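Local coordinates for Ca(2+)/H(+) antiporter ChaA (Bacillus subtilis subsp. subtilis, PDB 4KJR), which exports calcium ions across the bacterial cell membrane in exchange for external protons, without transporting sodium or potassium, at residues 36-41 with 248-253; 86-91 with 299-304; 106-111 with 335-340; 113-118 with 328-333. The protein carries 2 engineered substitutions. One frame throughout, in Å; residues are numbered along the deposited sequence.

Interaction 1: residues 36-41 with 248-253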
loop_
_atom_site.group_PDB
_atom_site.type_symbol
_atom_site.label_atom_id
_atom_site.label_comp_id
_atom_site.label_asym_id
_atom_site.label_seq_id
_atom_site.Cartn_x
_atom_site.Cartn_y
_atom_site.Cartn_z
ATOM N N THR A 36 32.796 17.657 -7.003
ATOM C CA THR A 36 33.840 17.093 -6.155
ATOM C C THR A 36 33.304 16.014 -5.215
ATOM O O THR A 36 33.880 14.921 -5.120
ATOM C CB THR A 36 34.469 18.173 -5.255
ATOM O OG1 THR A 36 33.866 19.447 -5.518
ATOM C CG2 THR A 36 35.964 18.236 -5.464
ATOM N N ILE A 37 32.205 16.330 -4.524
ATOM C CA ILE A 37 31.707 15.484 -3.441
ATOM C C ILE A 37 31.289 14.109 -3.943
ATOM O O ILE A 37 31.560 13.103 -3.280
ATOM C CB ILE A 37 30.564 16.126 -2.626
ATOM C CG1 ILE A 37 30.802 17.626 -2.427
ATOM C CG2 ILE A 37 30.427 15.424 -1.280
ATOM C CD1 ILE A 37 29.721 18.326 -1.626
ATOM N N ILE A 38 30.650 14.059 -5.110
ATOM C CA ILE A 38 30.397 12.773 -5.762
ATOM C C ILE A 38 31.648 11.918 -5.592
ATOM O O ILE A 38 31.621 10.901 -4.892
ATOM C CB ILE A 38 30.068 12.923 -7.262
ATOM C CG1 ILE A 38 28.756 13.694 -7.453
ATOM C CG2 ILE A 38 30.005 11.555 -7.937
ATOM C CD1 ILE A 38 28.620 14.357 -8.806
ATOM N N ALA A 39 32.747 12.375 -6.197
ATOM C CA ALA A 39 34.031 11.676 -6.167
ATOM C C ALA A 39 34.529 11.448 -4.744
ATOM O O ALA A 39 35.074 10.384 -4.432
ATOM C CB ALA A 39 35.068 12.440 -6.977
ATOM N N LEU A 40 34.328 12.447 -3.888
ATOM C CA LEU A 40 34.712 12.351 -2.482
ATOM C C LEU A 40 33.926 11.270 -1.739
ATOM O O LEU A 40 34.454 10.631 -0.836
ATOM C CB LEU A 40 34.560 13.708 -1.790
ATOM C CG LEU A 40 35.575 14.791 -2.164
ATOM C CD1 LEU A 40 35.115 16.153 -1.678
ATOM C CD2 LEU A 40 36.945 14.452 -1.595
ATOM N N ALA A 41 32.669 11.076 -2.137
ATOM C CA ALA A 41 31.809 10.039 -1.568
ATOM C C ALA A 41 32.067 8.676 -2.209
ATOM O O ALA A 41 31.865 7.637 -1.578
ATOM C CB ALA A 41 30.344 10.426 -1.711
ATOM N N ALA A 248 20.959 14.293 -2.652
ATOM C CA ALA A 248 20.977 12.856 -2.435
ATOM C C ALA A 248 21.890 12.158 -3.439
ATOM O O ALA A 248 22.688 11.299 -3.058
ATOM C CB ALA A 248 19.570 12.297 -2.508
ATOM N N ILE A 249 21.776 12.533 -4.715
ATOM C CA ILE A 249 22.626 11.970 -5.772
ATOM C C ILE A 249 24.074 11.926 -5.289
ATOM O O ILE A 249 24.726 10.881 -5.327
ATOM C CB ILE A 249 22.500 12.773 -7.096
ATOM C CG1 ILE A 249 21.614 12.022 -8.096
ATOM C CG2 ILE A 249 23.867 13.061 -7.711
ATOM C CD1 ILE A 249 20.954 12.904 -9.140
ATOM N N VAL A 250 24.528 13.072 -4.792
ATOM C CA VAL A 250 25.882 13.276 -4.303
ATOM C C VAL A 250 26.207 12.438 -3.062
ATOM O O VAL A 250 27.160 11.653 -3.068
ATOM C CB VAL A 250 26.093 14.769 -3.973
ATOM C CG1 VAL A 250 27.352 14.977 -3.144
ATOM C CG2 VAL A 250 26.115 15.598 -5.250
ATOM N N GLY A 251 25.410 12.615 -2.010
ATOM C CA GLY A 251 25.682 12.011 -0.706
ATOM C C GLY A 251 25.592 10.497 -0.675
ATOM O O GLY A 251 26.557 9.810 -0.333
ATOM N N ASN A 252 24.432 9.974 -1.047
ATOM C CA ASN A 252 24.179 8.556 -0.903
ATOM C C ASN A 252 24.516 7.727 -2.114
ATOM O O ASN A 252 25.264 6.760 -2.004
ATOM C CB ASN A 252 22.742 8.289 -0.461
ATOM C CG ASN A 252 22.660 7.801 0.970
ATOM O OD1 ASN A 252 23.454 6.967 1.410
ATOM N ND2 ASN A 252 21.695 8.313 1.704
ATOM N N ALA A 253 23.969 8.106 -3.265
ATOM C CA ALA A 253 24.149 7.334 -4.496
ATOM C C ALA A 253 25.621 7.111 -4.801
ATOM O O ALA A 253 26.066 5.970 -4.909
ATOM C CB ALA A 253 23.455 8.009 -5.669
#
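Val250 packs its two methyl groups against two successive isoleucines of helix 26-53. Its CG1, anti to the backbone N (chi1 166°), meets the base of the Ile37 side chain rather than its tip: it stands 3.5 Å from Ile37 CB and 3.6 Å from Ile37 CG2. The other methyl, CG2, faces Ile38 and comes within 3.9 Å of its CG1, the two side chains running roughly at right angles. One turn further on, Ala41 CB lies 3.7 Å from the carbonyl oxygen Val250 O, and farther from Gly251 O, so a small side chain here meets the backbone itself. No hydrogen bond crosses the contact, which rests on apolar packing. The two helical segments run almost parallel, 9° apart with their axes 8.2 Å from each other, and Ile38 and Val250 bring their CA atoms within 4.8 Å. The helix of Val250 widens to a pi-type turn at 249-253. Beyond this first shell, Ile220 of helix 204-234 and Val71 of helix 70-81 both touch Ile37, while Ala254 reaches Ile38 and Ala41. The contact is thus buried near the middle of an all-helical bundle. It brings together two predicted transmembrane helices, one from each of the two sodium/calcium exchanger regions of the sequence, in keeping with the paired homologous halves of the Ca(2+):cation antiporter family.

Interaction 2: residues 86-91 with 299-304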
loop_
_atom_site.group_PDB
_atom_site.type_symbol
_atom_site.label_atom_id
_atom_site.label_comp_id
_atom_site.label_asym_id
_atom_site.label_seq_id
_atom_site.Cartn_x
_atom_site.Cartn_y
_atom_site.Cartn_z
ATOM N N GLY A 86 14.067 21.560 6.733
ATOM C CA GLY A 86 13.438 21.082 5.501
ATOM C C GLY A 86 14.367 20.302 4.586
ATOM O O GLY A 86 14.061 19.158 4.204
ATOM N N ILE A 87 15.504 20.915 4.243
ATOM C CA ILE A 87 16.514 20.258 3.400
ATOM C C ILE A 87 16.935 18.922 4.004
ATOM O O ILE A 87 17.067 17.926 3.290
ATOM C CB ILE A 87 17.766 21.130 3.177
ATOM C CG1 ILE A 87 17.493 22.229 2.143
ATOM C CG2 ILE A 87 18.959 20.275 2.748
ATOM C CD1 ILE A 87 17.860 21.877 0.715
ATOM N N VAL A 88 17.140 18.896 5.318
ATOM C CA VAL A 88 17.470 17.637 5.982
ATOM C C VAL A 88 16.415 16.589 5.638
ATOM O O VAL A 88 16.751 15.525 5.131
ATOM C CB VAL A 88 17.601 17.777 7.510
ATOM C CG1 VAL A 88 18.277 16.552 8.079
ATOM C CG2 VAL A 88 18.397 19.017 7.874
ATOM N N LEU A 89 15.142 16.913 5.879
ATOM C CA LEU A 89 14.038 15.983 5.635
ATOM C C LEU A 89 13.906 15.576 4.160
ATOM O O LEU A 89 13.659 14.413 3.855
ATOM C CB LEU A 89 12.719 16.550 6.174
ATOM C CG LEU A 89 12.437 16.472 7.681
ATOM C CD1 LEU A 89 11.490 17.575 8.136
ATOM C CD2 LEU A 89 11.886 15.111 8.069
ATOM N N ALA A 90 14.094 16.523 3.246
ATOM C CA ALA A 90 14.087 16.209 1.811
ATOM C C ALA A 90 15.242 15.273 1.399
ATOM O O ALA A 90 15.097 14.452 0.488
ATOM C CB ALA A 90 14.112 17.490 0.992
ATOM N N SER A 91 16.373 15.396 2.089
ATOM C CA SER A 91 17.570 14.613 1.786
ATOM C C SER A 91 17.489 13.171 2.277
ATOM O O SER A 91 17.985 12.257 1.611
ATOM C CB SER A 91 18.815 15.302 2.341
ATOM O OG SER A 91 18.485 16.113 3.455
ATOM N N THR A 299 16.837 24.691 16.966
ATOM C CA THR A 299 15.838 24.268 15.978
ATOM C C THR A 299 15.559 22.775 16.106
ATOM O O THR A 299 16.449 21.993 16.432
ATOM C CB THR A 299 16.276 24.586 14.537
ATOM O OG1 THR A 299 17.190 23.582 14.079
ATOM C CG2 THR A 299 16.938 25.958 14.467
ATOM N N SER A 300 14.317 22.384 15.850
ATOM C CA SER A 300 13.938 20.994 16.018
ATOM C C SER A 300 13.190 20.443 14.827
ATOM O O SER A 300 12.230 21.046 14.335
ATOM C CB SER A 300 13.126 20.811 17.294
ATOM O OG SER A 300 13.927 21.096 18.416
HETATM N N MSE A 301 13.653 19.290 14.364
HETATM C CA MSE A 301 13.019 18.614 13.257
HETATM C C MSE A 301 12.317 17.415 13.829
HETATM O O MSE A 301 12.962 16.535 14.394
HETATM C CB MSE A 301 14.093 18.285 12.215
HETATM C CG MSE A 301 13.976 16.891 11.606
HETATM SE SE MSE A 301 15.248 16.711 10.114
HETATM C CE MSE A 301 16.184 15.099 10.755
ATOM N N PRO A 302 10.975 17.396 13.752
ATOM C CA PRO A 302 10.250 16.135 13.862
ATOM C C PRO A 302 10.225 15.456 12.496
ATOM O O PRO A 302 10.487 16.109 11.483
ATOM C CB PRO A 302 8.843 16.568 14.263
ATOM C CG PRO A 302 8.714 17.958 13.764
ATOM C CD PRO A 302 10.078 18.562 13.834
ATOM N N LEU A 303 9.930 14.160 12.470
ATOM C CA LEU A 303 9.893 13.402 11.222
ATOM C C LEU A 303 8.671 13.764 10.371
ATOM O O LEU A 303 7.747 12.968 10.230
ATOM C CB LEU A 303 9.912 11.895 11.514
ATOM C CG LEU A 303 11.188 11.266 12.083
ATOM C CD1 LEU A 303 10.870 9.925 12.737
ATOM C CD2 LEU A 303 12.241 11.107 10.997
ATOM N N VAL A 304 8.671 14.965 9.802
ATOM C CA VAL A 304 7.540 15.423 8.996
ATOM C C VAL A 304 7.885 15.491 7.513
ATOM O O VAL A 304 8.836 16.163 7.103
ATOM C CB VAL A 304 6.952 16.766 9.498
ATOM C CG1 VAL A 304 6.739 16.717 10.998
ATOM C CG2 VAL A 304 7.830 17.954 9.130
#
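Met301, built as selenomethionine, sets its selenium against two successive residues of helix 85-110, with SE 3.7 Å from Val88 CG1 and equally close to Leu89 CG. The chain of Met301 bends at its third torsion (chi3 125°), and the terminal CE then also meets Val88 CG1 at 3.7 Å. The Leu89 and Met301 side chains overlap with their ends pointing opposite ways. Leu89 is the most extensively covered residue of the contact, and much of what it meets is main chain: Leu89 CD1 lies 3.8 Å from Pro302 O, and CG is 3.7 Å from Val304 O. Val304 adds a methyl of its own, its CG2 standing 3.8 Å from Leu89 CD1. The loop turns tightly here: Leu303 is the centre of an inverse gamma turn, with a 2.7 Å hydrogen bond from Val304 N to Pro302 O. An alanine at Leu89 would remove CG and both methyls and is likely to open a gap between the selenium and the Pro302 and Val304 carbonyls, leaving Met301 freer to turn. The irregular segment 299-304 links helix 269-296 to helix 307-324. Around it, Leu290 and Val291 of helix 269-296 touch Val88 and Met301 respectively, Leu80 of helix 70-81 covers Val88, and Lys155 of helix 152-176 packs on Pro302 and Val304.

Interaction 3: residues 106-111 with 335-340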
loop_
_atom_site.group_PDB
_atom_site.type_symbol
_atom_site.label_atom_id
_atom_site.label_comp_id
_atom_site.label_asym_id
_atom_site.label_seq_id
_atom_site.Cartn_x
_atom_site.Cartn_y
_atom_site.Cartn_z
ATOM N N LEU A 106 20.149 0.971 -11.502
ATOM C CA LEU A 106 21.349 1.046 -12.330
ATOM C C LEU A 106 22.094 -0.282 -12.303
ATOM O O LEU A 106 22.560 -0.752 -13.338
ATOM C CB LEU A 106 22.255 2.192 -11.869
ATOM C CG LEU A 106 22.984 3.060 -12.903
ATOM C CD1 LEU A 106 22.139 3.342 -14.140
ATOM C CD2 LEU A 106 23.391 4.369 -12.243
ATOM N N SER A 107 22.192 -0.892 -11.125
ATOM C CA SER A 107 22.800 -2.213 -10.992
ATOM C C SER A 107 22.078 -3.253 -11.842
ATOM O O SER A 107 22.699 -3.879 -12.697
ATOM C CB SER A 107 22.830 -2.659 -9.534
ATOM O OG SER A 107 23.710 -1.853 -8.783
ATOM N N PHE A 108 20.775 -3.423 -11.614
ATOM C CA PHE A 108 19.962 -4.400 -12.352
ATOM C C PHE A 108 20.075 -4.196 -13.861
ATOM O O PHE A 108 20.236 -5.156 -14.610
ATOM C CB PHE A 108 18.483 -4.298 -11.956
ATOM C CG PHE A 108 18.172 -4.762 -10.557
ATOM C CD1 PHE A 108 16.865 -5.094 -10.213
ATOM C CD2 PHE A 108 19.164 -4.868 -9.581
ATOM C CE1 PHE A 108 16.551 -5.512 -8.929
ATOM C CE2 PHE A 108 18.854 -5.287 -8.298
ATOM C CZ PHE A 108 17.546 -5.611 -7.972
ATOM N N PHE A 109 19.996 -2.940 -14.294
ATOM C CA PHE A 109 19.971 -2.617 -15.713
ATOM C C PHE A 109 21.309 -2.834 -16.411
ATOM O O PHE A 109 21.358 -3.463 -17.469
ATOM C CB PHE A 109 19.494 -1.183 -15.944
ATOM C CG PHE A 109 19.375 -0.816 -17.397
ATOM C CD1 PHE A 109 18.322 -1.307 -18.162
ATOM C CD2 PHE A 109 20.315 0.016 -18.001
ATOM C CE1 PHE A 109 18.207 -0.979 -19.502
ATOM C CE2 PHE A 109 20.204 0.354 -19.342
ATOM C CZ PHE A 109 19.148 -0.144 -20.092
ATOM N N VAL A 110 22.381 -2.305 -15.822
ATOM C CA VAL A 110 23.711 -2.358 -16.427
ATOM C C VAL A 110 24.139 -3.815 -16.600
ATOM O O VAL A 110 24.539 -4.221 -17.691
ATOM C CB VAL A 110 24.744 -1.533 -15.617
ATOM C CG1 VAL A 110 25.846 -2.409 -15.033
ATOM C CG2 VAL A 110 25.327 -0.422 -16.475
ATOM N N GLY A 111 24.011 -4.601 -15.529
ATOM C CA GLY A 111 24.314 -6.027 -15.569
ATOM C C GLY A 111 23.160 -6.849 -16.102
ATOM O O GLY A 111 22.862 -7.926 -15.582
ATOM N N ALA A 335 15.272 -1.004 -16.094
ATOM C CA ALA A 335 14.644 0.022 -16.930
ATOM C C ALA A 335 13.333 0.499 -16.322
ATOM O O ALA A 335 13.071 1.703 -16.260
ATOM C CB ALA A 335 14.423 -0.490 -18.345
ATOM N N THR A 336 12.526 -0.455 -15.863
ATOM C CA THR A 336 11.288 -0.152 -15.162
ATOM C C THR A 336 11.612 0.754 -13.979
ATOM O O THR A 336 11.020 1.823 -13.826
ATOM C CB THR A 336 10.585 -1.427 -14.661
ATOM O OG1 THR A 336 11.149 -2.577 -15.298
ATOM C CG2 THR A 336 9.107 -1.371 -14.972
ATOM N N LEU A 337 12.591 0.344 -13.176
ATOM C CA LEU A 337 12.989 1.106 -11.992
ATOM C C LEU A 337 13.481 2.501 -12.350
ATOM O O LEU A 337 12.932 3.483 -11.864
ATOM C CB LEU A 337 14.045 0.359 -11.169
ATOM C CG LEU A 337 13.677 -0.935 -10.435
ATOM C CD1 LEU A 337 14.885 -1.451 -9.667
ATOM C CD2 LEU A 337 12.496 -0.750 -9.493
ATOM N N LEU A 338 14.486 2.584 -13.220
ATOM C CA LEU A 338 15.094 3.867 -13.599
ATOM C C LEU A 338 14.062 4.871 -14.098
ATOM O O LEU A 338 14.137 6.071 -13.795
ATOM C CB LEU A 338 16.172 3.650 -14.657
ATOM C CG LEU A 338 17.462 3.013 -14.140
ATOM C CD1 LEU A 338 18.148 2.251 -15.256
ATOM C CD2 LEU A 338 18.401 4.047 -13.532
ATOM N N ALA A 339 13.098 4.351 -14.858
ATOM C CA ALA A 339 11.967 5.119 -15.345
ATOM C C ALA A 339 11.208 5.708 -14.165
ATOM O O ALA A 339 11.006 6.921 -14.097
ATOM C CB ALA A 339 11.056 4.233 -16.179
ATOM N N ALA A 340 10.817 4.849 -13.225
ATOM C CA ALA A 340 10.044 5.294 -12.069
ATOM C C ALA A 340 10.775 6.400 -11.328
ATOM O O ALA A 340 10.179 7.430 -11.002
ATOM C CB ALA A 340 9.731 4.135 -11.142
#
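The helical segments 106-110 and 335-340 run in roughly opposite senses, their directions 139° apart and their axes 8.6 Å from each other. Phe109 and Ala335 bring their CA atoms within 6.1 Å, and Leu106 and Leu338 form the other close backbone pair. Leu338 reaches between two residues one turn apart, using one methyl for each: CD2 meets Leu106 CD1 at 3.9 Å, and CD1 meets Phe109 CB at 3.8 Å. The contact joins the C-terminal end of helix 85-110 to the last helix of the chain, within the helical bundle, at the end of a predicted transmembrane helix and beside the trimer interface, where Leu169 of the second subunit packs on Ala335. Phe109 CG lies anti to the backbone N (chi1 -177°), which carries the ring out past Leu338 to Ala335, with CE1 4.0 Å from Ala335 CB. A glycine in place of Leu338 would probably leave Leu106 CD1 and the CB and CG of Phe109 without the methyls that lie against them. Beside Phe109, Phe108 CD1 touches Leu337 CD1 at 4.2 Å, and Ile323 of helix 307-324 packs on both Phe108 and Leu337.

Interaction 4: residues 113-118 with 328-333. Engineered in segment 113-118: Ala116 (natural residue Lys).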
loop_
_atom_site.group_PDB
_atom_site.type_symbol
_atom_site.label_atom_id
_atom_site.label_comp_id
_atom_site.label_asym_id
_atom_site.label_seq_id
_atom_site.Cartn_x
_atom_site.Cartn_y
_atom_site.Cartn_z
ATOM N N LEU A 113 23.247 -7.829 -19.230
ATOM C CA LEU A 113 23.903 -8.453 -20.386
ATOM C C LEU A 113 23.334 -9.845 -20.693
ATOM O O LEU A 113 22.969 -10.140 -21.835
ATOM C CB LEU A 113 25.427 -8.521 -20.170
ATOM C CG LEU A 113 25.993 -8.896 -18.787
ATOM C CD1 LEU A 113 26.043 -10.403 -18.556
ATOM C CD2 LEU A 113 27.364 -8.274 -18.566
ATOM N N LYS A 114 23.265 -10.680 -19.655
ATOM C CA LYS A 114 22.668 -12.013 -19.713
ATOM C C LYS A 114 22.018 -12.300 -18.364
ATOM O O LYS A 114 22.617 -12.024 -17.320
ATOM C CB LYS A 114 23.722 -13.081 -20.031
ATOM C CG LYS A 114 24.155 -13.125 -21.490
ATOM C CD LYS A 114 24.981 -14.361 -21.798
ATOM C CE LYS A 114 25.370 -14.398 -23.266
ATOM N NZ LYS A 114 25.962 -15.708 -23.656
ATOM N N TYR A 115 20.804 -12.850 -18.393
ATOM C CA TYR A 115 20.017 -13.106 -17.178
ATOM C C TYR A 115 20.609 -14.257 -16.363
ATOM O O TYR A 115 21.114 -15.228 -16.934
ATOM C CB TYR A 115 18.554 -13.402 -17.531
ATOM C CG TYR A 115 18.088 -12.831 -18.861
ATOM C CD1 TYR A 115 18.362 -11.508 -19.218
ATOM C CD2 TYR A 115 17.357 -13.614 -19.758
ATOM C CE1 TYR A 115 17.934 -10.989 -20.432
ATOM C CE2 TYR A 115 16.922 -13.102 -20.973
ATOM C CZ TYR A 115 17.211 -11.790 -21.304
ATOM O OH TYR A 115 16.780 -11.279 -22.508
ATOM N N ALA A 116 20.538 -14.150 -15.036
ATOM C CA ALA A 116 21.288 -15.052 -14.152
ATOM C C ALA A 116 20.429 -15.934 -13.237
ATOM O O ALA A 116 20.416 -15.752 -12.016
ATOM C CB ALA A 116 22.304 -14.257 -13.338
ATOM N N ARG A 117 19.750 -16.913 -13.836
ATOM C CA ARG A 117 18.880 -17.858 -13.114
ATOM C C ARG A 117 17.759 -17.145 -12.339
ATOM O O ARG A 117 17.151 -16.204 -12.854
ATOM C CB ARG A 117 19.683 -18.790 -12.186
ATOM C CG ARG A 117 20.938 -19.421 -12.784
ATOM C CD ARG A 117 22.207 -18.653 -12.426
ATOM N NE ARG A 117 22.184 -18.122 -11.060
ATOM C CZ ARG A 117 23.260 -17.793 -10.349
ATOM N NH1 ARG A 117 24.479 -17.949 -10.852
ATOM N NH2 ARG A 117 23.117 -17.319 -9.117
ATOM N N GLN A 118 17.479 -17.611 -11.120
ATOM C CA GLN A 118 16.472 -17.001 -10.241
ATOM C C GLN A 118 16.931 -17.004 -8.776
ATOM O O GLN A 118 16.833 -18.023 -8.086
ATOM C CB GLN A 118 15.115 -17.712 -10.366
ATOM C CG GLN A 118 14.419 -17.573 -11.714
ATOM C CD GLN A 118 14.658 -18.759 -12.635
ATOM O OE1 GLN A 118 15.797 -19.149 -12.896
ATOM N NE2 GLN A 118 13.574 -19.336 -13.140
ATOM N N ASP A 328 15.984 -13.332 -10.797
ATOM C CA ASP A 328 17.092 -12.633 -10.137
ATOM C C ASP A 328 17.157 -11.179 -10.613
ATOM O O ASP A 328 17.300 -10.259 -9.804
ATOM C CB ASP A 328 18.421 -13.356 -10.415
ATOM C CG ASP A 328 19.545 -12.947 -9.462
ATOM O OD1 ASP A 328 19.316 -12.145 -8.531
ATOM O OD2 ASP A 328 20.675 -13.443 -9.645
ATOM N N SER A 329 17.044 -11.002 -11.930
ATOM C CA SER A 329 16.915 -9.697 -12.585
ATOM C C SER A 329 16.633 -9.886 -14.064
ATOM O O SER A 329 16.852 -10.964 -14.617
ATOM C CB SER A 329 18.175 -8.844 -12.413
ATOM O OG SER A 329 18.024 -7.932 -11.341
ATOM N N ASN A 330 16.146 -8.829 -14.697
ATOM C CA ASN A 330 15.897 -8.826 -16.127
ATOM C C ASN A 330 16.589 -7.628 -16.767
ATOM O O ASN A 330 16.975 -6.689 -16.074
ATOM C CB ASN A 330 14.390 -8.796 -16.398
ATOM C CG ASN A 330 14.000 -9.579 -17.639
ATOM O OD1 ASN A 330 14.727 -10.465 -18.087
ATOM N ND2 ASN A 330 12.838 -9.262 -18.196
ATOM N N TRP A 331 16.753 -7.663 -18.086
ATOM C CA TRP A 331 17.372 -6.553 -18.817
ATOM C C TRP A 331 16.656 -5.254 -18.553
ATOM O O TRP A 331 17.284 -4.194 -18.498
ATOM C CB TRP A 331 17.431 -6.850 -20.317
ATOM C CG TRP A 331 16.106 -6.703 -21.037
ATOM C CD1 TRP A 331 15.064 -7.629 -21.110
ATOM C CD2 TRP A 331 15.637 -5.541 -21.808
ATOM N NE1 TRP A 331 14.018 -7.135 -21.851
ATOM C CE2 TRP A 331 14.295 -5.888 -22.298
ATOM C CE3 TRP A 331 16.172 -4.295 -22.128
ATOM C CZ2 TRP A 331 13.547 -5.013 -23.074
ATOM C CZ3 TRP A 331 15.405 -3.421 -22.909
ATOM C CH2 TRP A 331 14.126 -3.774 -23.370
ATOM N N PHE A 332 15.336 -5.336 -18.378
ATOM C CA PHE A 332 14.515 -4.157 -18.127
ATOM C C PHE A 332 13.897 -4.163 -16.726
ATOM O O PHE A 332 13.027 -3.349 -16.416
ATOM C CB PHE A 332 13.457 -3.987 -19.227
ATOM C CG PHE A 332 12.144 -4.653 -18.933
ATOM C CD1 PHE A 332 10.980 -3.898 -18.845
ATOM C CD2 PHE A 332 12.066 -6.029 -18.749
ATOM C CE1 PHE A 332 9.761 -4.498 -18.577
ATOM C CE2 PHE A 332 10.849 -6.635 -18.477
ATOM C CZ PHE A 332 9.695 -5.869 -18.393
ATOM N N GLU A 333 14.363 -5.081 -15.881
ATOM C CA GLU A 333 14.066 -5.034 -14.455
ATOM C C GLU A 333 14.519 -3.678 -13.935
ATOM O O GLU A 333 13.850 -3.063 -13.106
ATOM C CB GLU A 333 14.836 -6.130 -13.725
ATOM C CG GLU A 333 14.089 -6.793 -12.580
ATOM C CD GLU A 333 13.157 -7.894 -13.049
ATOM O OE1 GLU A 333 12.110 -7.571 -13.649
ATOM O OE2 GLU A 333 13.466 -9.079 -12.813
#
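Tyr115 and Asn330 meet where two inter-helical loops of the membrane bundle pass at the surface in nearly opposite directions, 157° apart. One face of the Tyr115 ring receives the amide oxygen Asn330 OD1, which sits 3.9 Å above the plane, over the ring centre. Ring and amide planes are inclined by 64°, so the oxygen rather than the flat of the amide addresses the ring. Tyr115 then extends alongside Trp331, with CE1 4.2 Å from Trp331 CB. Trp331 CG stands between its backbone N and carbonyl carbon (chi1 76°), and one face of the indole then covers Phe332 CB; the indole also meets the ring of Phe176 of the second subunit. At the other end of the contact Asp328, which follows a cis peptide bond, directs its carboxylate at Ala116, an engineered substitution for lysine. Asp328 OD2 and Ala116 O are both acceptors and form no bond. The Arg117 guanidinium, with NH2 4.6 Å from Asp328 OD2, may temper the negative charge without touching it. Within its own loop, Ser329 OG donates a hydrogen bond of 2.9 Å to Asp328 O, approaching a lone pair of that oxygen within the carbonyl plane.

Overall arrangement
The first segments of interactions 1 to 4 follow one another along the N-terminal half of the chain, and all their partners lie in the C-terminal half, so every contact ties one exchanger sequence region to the other. Interaction 1 lies nearest the chain centre, about 20 Å from interaction 2 and 19 Å from interaction 3, centre to centre. Helix 85-110 is shared by interactions 2 and 3, whose centres are about 29 Å apart on opposite sides of the chain's centre. Interactions 3 and 4 touch, with Phe108 packing on Ser329 and Glu333, and 113-118 and 328-333 fall between 106-111 and 335-340 in sequence. Both of these contacts also meet the second subunit of the trimer.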